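Long-range contacts in copper induced nitroreductase D (Lactococcus lactis, PDB 2WQF), which binds flavin mononucleotide and is a copper-induced nitroreductase involved in defence against oxidative stress, probably acting as an FMN-dependent oxidoreductase: residues 8-13 with 136-141; 14-19 with 176-181; 24-29 with 144-149. One frame throughout, in Å; residues are numbered along the deposited sequence. Where two conformers were deposited one is given.

How the contacts relate
All three contacts belong to the nitroreductase fold and pack closely: the centres of contacts 1 and 3 are about 9 Å apart, those of 2 and 3 about 10 Å, those of 1 and 2 about 12 Å. Along the chain 8-13, 14-19 and 24-29 come first, then 136-141, 144-149 and 176-181. Contact 1 therefore interleaves with each of the others, whereas both segments of contact 3 fall between those of contact 2 in sequence. Strands 146-151 and 171-182 are neighbours in one antiparallel sheet, and Leu177 packs on Trp138 of helix 121-143. Successive pieces 8-13 and 14-19 thus hold the phosphate and the flavin ring of one FMN, while contact 3 packs helix 23-35 on the same core.

Contact 1 (8-13 with 136-141). With FMN (flavin mononucleotide), chain B.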
# COMPACT_ATOMS: atom_id res chain seq x y z
N GLU A 8 -1.33 -13.75 5.27
CA GLU A 8 -2.26 -14.19 6.30
C GLU A 8 -1.62 -14.12 7.69
O GLU A 8 -2.30 -13.84 8.67
CB GLU A 8 -2.77 -15.60 5.97
CG GLU A 8 -3.93 -16.04 6.86
CD GLU A 8 -4.58 -17.30 6.37
OE1 GLU A 8 -4.10 -17.88 5.36
OE2 GLU A 8 -5.59 -17.71 6.99
N ASN A 9 -0.31 -14.34 7.76
CA ASN A 9 0.40 -14.38 9.04
C ASN A 9 0.64 -13.00 9.66
O ASN A 9 0.85 -12.89 10.87
CB ASN A 9 1.73 -15.13 8.86
CG ASN A 9 2.44 -15.35 10.17
OD1 ASN A 9 1.90 -15.97 11.10
ND2 ASN A 9 3.67 -14.84 10.26
N ARG A 10 0.60 -11.96 8.84
CA ARG A 10 0.73 -10.58 9.31
C ARG A 10 -0.58 -10.19 9.99
O ARG A 10 -1.65 -10.28 9.37
CB ARG A 10 1.01 -9.61 8.17
CG ARG A 10 1.17 -8.16 8.64
CD ARG A 10 0.54 -7.16 7.71
NE ARG A 10 -0.84 -7.52 7.47
CZ ARG A 10 -1.85 -7.31 8.32
NH1 ARG A 10 -1.69 -6.60 9.43
NH2 ARG A 10 -3.05 -7.76 8.00
N ARG A 11 -0.49 -9.80 11.26
CA ARG A 11 -1.63 -9.34 12.03
C ARG A 11 -1.25 -8.17 12.92
O ARG A 11 -0.08 -7.93 13.21
CB ARG A 11 -2.19 -10.46 12.90
CG ARG A 11 -2.74 -11.66 12.12
CD ARG A 11 -3.97 -11.32 11.29
NE ARG A 11 -5.04 -10.74 12.10
CZ ARG A 11 -5.84 -11.44 12.89
NH1 ARG A 11 -5.77 -12.77 12.94
NH2 ARG A 11 -6.75 -10.81 13.60
N THR A 12 -2.27 -7.45 13.36
CA THR A 12 -2.12 -6.44 14.40
C THR A 12 -1.91 -7.12 15.75
O THR A 12 -2.76 -7.88 16.23
CB THR A 12 -3.35 -5.51 14.44
OG1 THR A 12 -3.36 -4.69 13.28
CG2 THR A 12 -3.33 -4.62 15.67
N ILE A 13 -0.75 -6.87 16.33
CA ILE A 13 -0.40 -7.37 17.64
C ILE A 13 -0.14 -6.20 18.56
O ILE A 13 0.80 -5.44 18.35
CB ILE A 13 0.89 -8.24 17.58
CG1 ILE A 13 0.76 -9.38 16.56
CG2 ILE A 13 1.30 -8.74 18.97
CD1 ILE A 13 -0.30 -10.41 16.89
N ASN A 136 4.42 -3.80 3.62
CA ASN A 136 5.49 -4.71 3.24
C ASN A 136 6.45 -4.91 4.42
O ASN A 136 6.92 -6.02 4.66
CB ASN A 136 6.22 -4.26 1.95
CG ASN A 136 5.48 -4.68 0.69
OD1 ASN A 136 4.61 -5.55 0.75
ND2 ASN A 136 5.81 -4.05 -0.43
N VAL A 137 6.77 -3.83 5.13
CA VAL A 137 7.62 -3.92 6.31
C VAL A 137 6.93 -4.75 7.40
O VAL A 137 7.52 -5.64 8.00
CB VAL A 137 8.00 -2.52 6.84
CG1 VAL A 137 8.62 -2.62 8.23
CG2 VAL A 137 8.96 -1.83 5.88
N TRP A 138 5.66 -4.47 7.60
CA TRP A 138 4.86 -5.14 8.62
C TRP A 138 4.87 -6.65 8.38
O TRP A 138 5.06 -7.45 9.30
CB TRP A 138 3.44 -4.57 8.54
CG TRP A 138 2.50 -4.82 9.68
CD1 TRP A 138 2.63 -5.71 10.70
CD2 TRP A 138 1.23 -4.18 9.85
NE1 TRP A 138 1.52 -5.62 11.54
CE2 TRP A 138 0.66 -4.69 11.03
CE3 TRP A 138 0.54 -3.18 9.15
CZ2 TRP A 138 -0.59 -4.26 11.49
CZ3 TRP A 138 -0.69 -2.77 9.61
CH2 TRP A 138 -1.24 -3.30 10.78
N THR A 139 4.62 -7.04 7.14
CA THR A 139 4.58 -8.44 6.79
C THR A 139 5.96 -9.08 6.88
O THR A 139 6.10 -10.22 7.34
CB THR A 139 3.99 -8.64 5.36
OG1 THR A 139 2.70 -8.01 5.30
CG2 THR A 139 3.86 -10.11 5.05
N ALA A 140 7.00 -8.35 6.48
CA ALA A 140 8.36 -8.87 6.59
C ALA A 140 8.73 -9.15 8.07
O ALA A 140 9.37 -10.16 8.40
CB ALA A 140 9.36 -7.91 5.93
N LEU A 141 8.33 -8.25 8.95
CA LEU A 141 8.55 -8.42 10.39
C LEU A 141 7.79 -9.66 10.90
O LEU A 141 8.33 -10.44 11.69
CB LEU A 141 8.12 -7.17 11.14
CG LEU A 141 8.98 -5.92 10.96
CD1 LEU A 141 8.31 -4.72 11.62
CD2 LEU A 141 10.36 -6.13 11.51
N1 FMN B . -4.61 0.18 14.02
C2 FMN B . -4.43 0.98 15.23
O2 FMN B . -4.39 0.45 16.31
N3 FMN B . -4.37 2.41 15.10
C4 FMN B . -4.45 3.06 13.88
O4 FMN B . -4.30 4.25 13.83
C4A FMN B . -4.65 2.25 12.67
N5 FMN B . -4.78 2.76 11.49
C5A FMN B . -4.60 1.87 10.30
C6 FMN B . -4.38 2.50 8.96
C7 FMN B . -4.14 1.77 7.88
C7M FMN B . -3.95 2.47 6.54
C8 FMN B . -4.08 0.27 8.02
C8M FMN B . -3.75 -0.58 6.81
C9 FMN B . -4.31 -0.32 9.20
C9A FMN B . -4.58 0.52 10.42
N10 FMN B . -4.84 -0.05 11.71
C10 FMN B . -4.72 0.76 12.83
C1' FMN B . -4.91 -1.49 11.89
C2' FMN B . -6.19 -2.06 11.30
O2' FMN B . -7.27 -1.74 12.14
C3' FMN B . -6.00 -3.57 11.14
O3' FMN B . -5.01 -3.72 10.14
C4' FMN B . -7.30 -4.24 10.66
O4' FMN B . -8.28 -4.21 11.69
C5' FMN B . -7.08 -5.69 10.22
O5' FMN B . -6.52 -6.41 11.30
P FMN B . -5.06 -7.13 11.13
O1P FMN B . -5.08 -8.00 9.94
O2P FMN B . -3.98 -6.00 11.00
O3P FMN B . -4.86 -7.96 12.47
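Arg10 lies over one face of the Trp138 indole, and two parts of its chain use that face. CG stands above the five-membered ring, 3.7 Å from its centroid, a CH-pi contact. The guanidinium follows over the six-membered ring, with CZ 8° off the ring normal, a cation-pi arrangement. Its plane is steep to the indole, 76° between the two, so NH1 dips an edge toward the ring and comes within 3.3 Å of Trp138 CZ2. With CG anti to the backbone N (chi1 -179°) and bends at chi2 and chi3, the chain folds along the indole instead of running straight past it. Thr139 belongs to this packed side too: its OG1 lies 3.3 Å from Arg10 CD and is hydrogen-bonded to Val135 O in its own helix.

The indole also donates from NE1 to Arg11 O at 3.3 Å, a bent bond with the donor above the carbonyl plane; NE1 makes a weak bond to Ala148 O as well. At its rim, Thr12 OG1 sits near the ring plane, 3.3 Å from CZ2.

This packing forms the phosphate end of the FMN site in the nitroreductase fold. Arg10 NH1 gives an almost straight bond to FMN O2P, while NH2 takes O1P; Thr12 OG1 bonds to O2P at 2.7 Å. FMN O3P receives Thr12 N and Arg11 NE, so residues 10-12 alone give the phosphate five bonds; Lys189 is a further FMN partner.

The looser side is that of Arg11, partly exposed, its CB directed away from helix 121-143; its NH2 is held by Gly187 O. Pro38 of the second subunit packs on Arg10.

Contact 2 (14-19 with 176-181); sequences YALGRN and QLVFGS. With FMN (flavin mononucleotide), chain B.
Backbone hydrogen bonds join Gly17 and Ser181 as an antiparallel hydrogen-bonded pair. Gly17 N donates to Ser181 O, and Ser181 N returns a bond to Gly17 O, each 2.9 Å long. They differ in approach: the first donor is tilted only 16° from the carbonyl plane, the second stands well above its plane. Two CA-H...O contacts flank the pair, Leu16 CA to Ser181 O at 3.2 Å and Gly180 CA to Gly17 O at 3.3 Å.

A side-chain bond continues the link past the strand. Asn19 N donates to Ser181 OG at 3.1 Å, and chi1 of 54°, which sets OG between the backbone N and the carbonyl carbon, turns the hydroxyl toward the 17-19 backbone. The same OG is also hydrogen-bonded to Glu183 OE2.

Apolar packing falls to Leu16, whose CD1 rests 4.0 Å from Val178 CG1; Ala95 packs on both side chains. The leucine methyls also lie against backbone, CD1 on the carbonyl of Val178 and CD2 on that of Gly180.

Ligand binding lies at the other end of 14-19, where Tyr14 OH bonds to FMN O2 at 2.6 Å. The acceptor lies near the plane of the phenol ring, at its edge.

The arrangement is a short edge pairing in an antiparallel sheet, strand 16-17 against 171-182; the chain leading into it brings Tyr14 to the pyrimidine carbonyl O2 of FMN.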
# COMPACT_ATOMS: atom_id res chain seq x y z
N TYR A 14 -0.97 -6.08 19.58
CA TYR A 14 -0.84 -4.99 20.54
C TYR A 14 0.07 -5.34 21.71
O TYR A 14 0.69 -4.44 22.29
CB TYR A 14 -2.22 -4.55 21.06
CG TYR A 14 -3.03 -3.83 19.99
CD1 TYR A 14 -2.54 -2.65 19.40
CD2 TYR A 14 -4.24 -4.34 19.53
CE1 TYR A 14 -3.26 -1.99 18.43
CE2 TYR A 14 -4.98 -3.68 18.55
CZ TYR A 14 -4.49 -2.52 18.00
OH TYR A 14 -5.24 -1.85 17.03
N ALA A 15 0.15 -6.62 22.06
CA ALA A 15 0.94 -7.08 23.19
C ALA A 15 2.32 -7.43 22.70
O ALA A 15 2.56 -8.54 22.20
CB ALA A 15 0.27 -8.28 23.88
N LEU A 16 3.22 -6.47 22.86
CA LEU A 16 4.57 -6.55 22.29
C LEU A 16 5.63 -6.42 23.37
O LEU A 16 5.47 -5.67 24.34
CB LEU A 16 4.77 -5.47 21.21
CG LEU A 16 3.92 -5.61 19.95
CD1 LEU A 16 4.10 -4.36 19.09
CD2 LEU A 16 4.24 -6.88 19.15
N GLY A 17 6.73 -7.14 23.18
CA GLY A 17 7.84 -7.07 24.11
C GLY A 17 9.17 -6.88 23.39
O GLY A 17 9.21 -6.53 22.19
N ARG A 18 10.25 -7.14 24.12
CA ARG A 18 11.59 -6.85 23.63
C ARG A 18 12.46 -8.09 23.46
O ARG A 18 13.69 -7.99 23.38
CB ARG A 18 12.25 -5.84 24.57
CG ARG A 18 11.43 -4.58 24.64
CD ARG A 18 12.12 -3.46 25.37
NE ARG A 18 11.34 -2.24 25.32
CZ ARG A 18 11.65 -1.12 25.96
NH1 ARG A 18 12.73 -1.08 26.73
NH2 ARG A 18 10.88 -0.05 25.84
N ASN A 19 11.82 -9.24 23.35
CA ASN A 19 12.51 -10.52 23.17
C ASN A 19 12.88 -10.72 21.71
O ASN A 19 12.34 -11.58 21.02
CB ASN A 19 11.62 -11.66 23.71
CG ASN A 19 12.26 -13.01 23.61
OD1 ASN A 19 13.50 -13.17 23.64
ND2 ASN A 19 11.41 -14.03 23.53
N GLN A 176 3.19 5.18 12.26
CA GLN A 176 4.19 4.67 13.19
C GLN A 176 3.93 3.20 13.45
O GLN A 176 2.94 2.82 14.07
CB GLN A 176 4.20 5.45 14.50
CG GLN A 176 4.40 6.94 14.30
CD GLN A 176 3.09 7.67 14.08
OE1 GLN A 176 2.18 7.56 14.89
NE2 GLN A 176 3.00 8.42 13.00
N LEU A 177 4.84 2.37 12.98
CA LEU A 177 4.69 0.93 13.11
C LEU A 177 5.49 0.47 14.33
O LEU A 177 6.71 0.46 14.33
CB LEU A 177 5.14 0.23 11.84
CG LEU A 177 4.85 -1.26 11.78
CD1 LEU A 177 3.36 -1.57 11.62
CD2 LEU A 177 5.65 -1.91 10.62
N VAL A 178 4.77 0.17 15.41
CA VAL A 178 5.31 -0.31 16.66
C VAL A 178 5.51 -1.82 16.54
O VAL A 178 4.61 -2.53 16.08
CB VAL A 178 4.34 -0.01 17.81
CG1 VAL A 178 4.90 -0.47 19.13
CG2 VAL A 178 4.08 1.48 17.88
N PHE A 179 6.70 -2.31 16.89
CA PHE A 179 7.04 -3.71 16.66
C PHE A 179 7.84 -4.31 17.79
O PHE A 179 8.50 -3.62 18.57
CB PHE A 179 7.77 -3.89 15.32
CG PHE A 179 9.20 -3.43 15.32
CD1 PHE A 179 10.22 -4.34 15.54
CD2 PHE A 179 9.52 -2.08 15.16
CE1 PHE A 179 11.55 -3.92 15.55
CE2 PHE A 179 10.85 -1.65 15.18
CZ PHE A 179 11.86 -2.58 15.39
N GLY A 180 7.74 -5.63 17.91
CA GLY A 180 8.46 -6.34 18.95
C GLY A 180 8.10 -7.80 19.01
O GLY A 180 7.49 -8.34 18.09
N SER A 181 8.51 -8.46 20.08
CA SER A 181 8.15 -9.85 20.26
C SER A 181 6.66 -9.98 20.57
O SER A 181 6.08 -9.13 21.23
CB SER A 181 8.98 -10.46 21.37
OG SER A 181 8.89 -9.72 22.58
N1 FMN B . -4.61 0.18 14.02
C2 FMN B . -4.43 0.98 15.23
O2 FMN B . -4.39 0.45 16.31
N3 FMN B . -4.37 2.41 15.10
C4 FMN B . -4.45 3.06 13.88
O4 FMN B . -4.30 4.25 13.83
C4A FMN B . -4.65 2.25 12.67
N5 FMN B . -4.78 2.76 11.49
C5A FMN B . -4.60 1.87 10.30
C6 FMN B . -4.38 2.50 8.96
C7 FMN B . -4.14 1.77 7.88
C7M FMN B . -3.95 2.47 6.54
C8 FMN B . -4.08 0.27 8.02
C8M FMN B . -3.75 -0.58 6.81
C9 FMN B . -4.31 -0.32 9.20
C9A FMN B . -4.58 0.52 10.42
N10 FMN B . -4.84 -0.05 11.71
C10 FMN B . -4.72 0.76 12.83
C1' FMN B . -4.91 -1.49 11.89
C2' FMN B . -6.19 -2.06 11.30
O2' FMN B . -7.27 -1.74 12.14
C3' FMN B . -6.00 -3.57 11.14
O3' FMN B . -5.01 -3.72 10.14
C4' FMN B . -7.30 -4.24 10.66
O4' FMN B . -8.28 -4.21 11.69
C5' FMN B . -7.08 -5.69 10.22
O5' FMN B . -6.52 -6.41 11.30
P FMN B . -5.06 -7.13 11.13
O1P FMN B . -5.08 -8.00 9.94
O2P FMN B . -3.98 -6.00 11.00
O3P FMN B . -4.86 -7.96 12.47

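Contact 3 (24-29 with 144-149)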
# COMPACT_ATOMS: atom_id res chain seq x y z
N GLU A 24 20.11 -6.63 14.08
CA GLU A 24 20.70 -6.32 12.78
C GLU A 24 19.88 -6.94 11.65
O GLU A 24 19.64 -6.30 10.64
CB GLU A 24 22.14 -6.83 12.69
CG GLU A 24 22.29 -8.28 12.11
CD GLU A 24 23.16 -8.38 10.83
OE1 GLU A 24 23.79 -7.37 10.45
OE2 GLU A 24 23.22 -9.47 10.19
N LYS A 25 19.42 -8.17 11.85
CA LYS A 25 18.61 -8.85 10.83
C LYS A 25 17.29 -8.15 10.67
O LYS A 25 16.75 -8.07 9.57
CB LYS A 25 18.39 -10.33 11.20
CG LYS A 25 17.57 -11.18 10.22
CD LYS A 25 17.20 -12.53 10.90
CE LYS A 25 18.39 -13.08 11.69
NZ LYS A 25 18.07 -14.26 12.52
N VAL A 26 16.73 -7.69 11.77
CA VAL A 26 15.49 -6.94 11.71
C VAL A 26 15.66 -5.67 10.86
O VAL A 26 14.86 -5.40 9.97
CB VAL A 26 14.98 -6.59 13.11
CG1 VAL A 26 13.76 -5.69 13.00
CG2 VAL A 26 14.64 -7.87 13.85
N ILE A 27 16.72 -4.92 11.11
CA ILE A 27 16.99 -3.68 10.39
C ILE A 27 17.19 -3.98 8.89
O ILE A 27 16.66 -3.27 8.04
CB ILE A 27 18.25 -2.96 10.92
CG1 ILE A 27 18.07 -2.53 12.38
CG2 ILE A 27 18.59 -1.77 10.03
CD1 ILE A 27 16.92 -1.75 12.60
N GLU A 28 17.94 -5.04 8.60
CA GLU A 28 18.19 -5.45 7.22
C GLU A 28 16.89 -5.76 6.51
O GLU A 28 16.69 -5.39 5.34
CB GLU A 28 19.10 -6.68 7.18
CG GLU A 28 20.53 -6.39 7.56
CD GLU A 28 21.39 -7.65 7.64
OE1 GLU A 28 20.90 -8.74 7.28
OE2 GLU A 28 22.55 -7.53 8.07
N THR A 29 15.99 -6.46 7.20
CA THR A 29 14.73 -6.86 6.62
C THR A 29 13.82 -5.67 6.37
O THR A 29 13.12 -5.61 5.35
CB THR A 29 14.04 -7.89 7.50
OG1 THR A 29 14.92 -9.00 7.66
CG2 THR A 29 12.81 -8.40 6.86
N LEU A 144 9.65 -12.77 10.38
CA LEU A 144 10.70 -12.99 11.38
C LEU A 144 10.14 -13.46 12.72
O LEU A 144 10.90 -13.74 13.65
CB LEU A 144 11.50 -11.70 11.61
CG LEU A 144 12.27 -11.15 10.42
CD1 LEU A 144 12.94 -9.87 10.83
CD2 LEU A 144 13.25 -12.17 9.95
N GLY A 145 8.82 -13.54 12.84
CA GLY A 145 8.16 -13.94 14.08
C GLY A 145 7.86 -12.80 15.03
O GLY A 145 7.46 -13.02 16.18
N LEU A 146 8.05 -11.57 14.55
CA LEU A 146 7.78 -10.36 15.31
C LEU A 146 6.41 -9.82 15.00
O LEU A 146 5.93 -9.93 13.88
CB LEU A 146 8.83 -9.30 15.02
CG LEU A 146 10.26 -9.67 15.40
CD1 LEU A 146 11.25 -8.54 15.12
CD2 LEU A 146 10.34 -10.12 16.85
N GLY A 147 5.76 -9.24 15.99
CA GLY A 147 4.46 -8.62 15.77
C GLY A 147 4.61 -7.12 15.64
O GLY A 147 5.65 -6.54 15.95
N ALA A 148 3.55 -6.49 15.18
CA ALA A 148 3.54 -5.04 15.04
C ALA A 148 2.12 -4.53 15.01
O ALA A 148 1.17 -5.28 14.75
CB ALA A 148 4.29 -4.59 13.75
N ASN A 149 1.97 -3.22 15.25
CA ASN A 149 0.70 -2.51 15.08
C ASN A 149 1.00 -1.12 14.53
O ASN A 149 2.09 -0.59 14.71
CB ASN A 149 -0.11 -2.52 16.38
CG ASN A 149 0.57 -1.75 17.50
OD1 ASN A 149 0.55 -0.54 17.53
ND2 ASN A 149 1.18 -2.46 18.41
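Lys25 meets Leu144 through the aliphatic part of its side chain: CD lies 4.1 Å from Leu144 CD2, and the two chains run at a slant to each other. This is the exposed margin of the contact. The backbone carbonyl of Lys25 has a role further along, since its O accepts from both Thr29 N and Thr29 OG1.

Val26, one residue on and buried, meets both leucines. Its CG2 comes to 3.7 Å from Leu146 CD1, tip to tip, and to 4.0 Å from Leu144 CD1. CG2 is placed for this by being anti to the carbonyl carbon and beside the backbone N, chi1 being 175° for CG1. Leu144 CD1 also reaches the backbone of the helix, 4.0 Å from Val26 CA.

Between the two leucines the chain changes from helix to strand. Gly145 is the first residue after helix 121-143 to leave helical angles, with a positive phi of 88° and two bonds back into the last turn, a Schellman motif. The turn leads into strand 146-151, and both leucines direct their CB toward helix 23-35, which packs here beside the helix-to-strand junction. Phe179 of the neighbouring strand and Leu141 of helix 121-143 also pack on Val26.

Thr29, a turn later, touches the end of Leu144: OG1 to CD1 is 3.8 Å. That hydroxyl donates to Lys25 O at 2.8 Å, reaching it from the face opposite Thr29 N, so its polar need is met within the helix while it packs against a methyl. Ala140 lies beside Thr29, as does Ile4 of the second subunit.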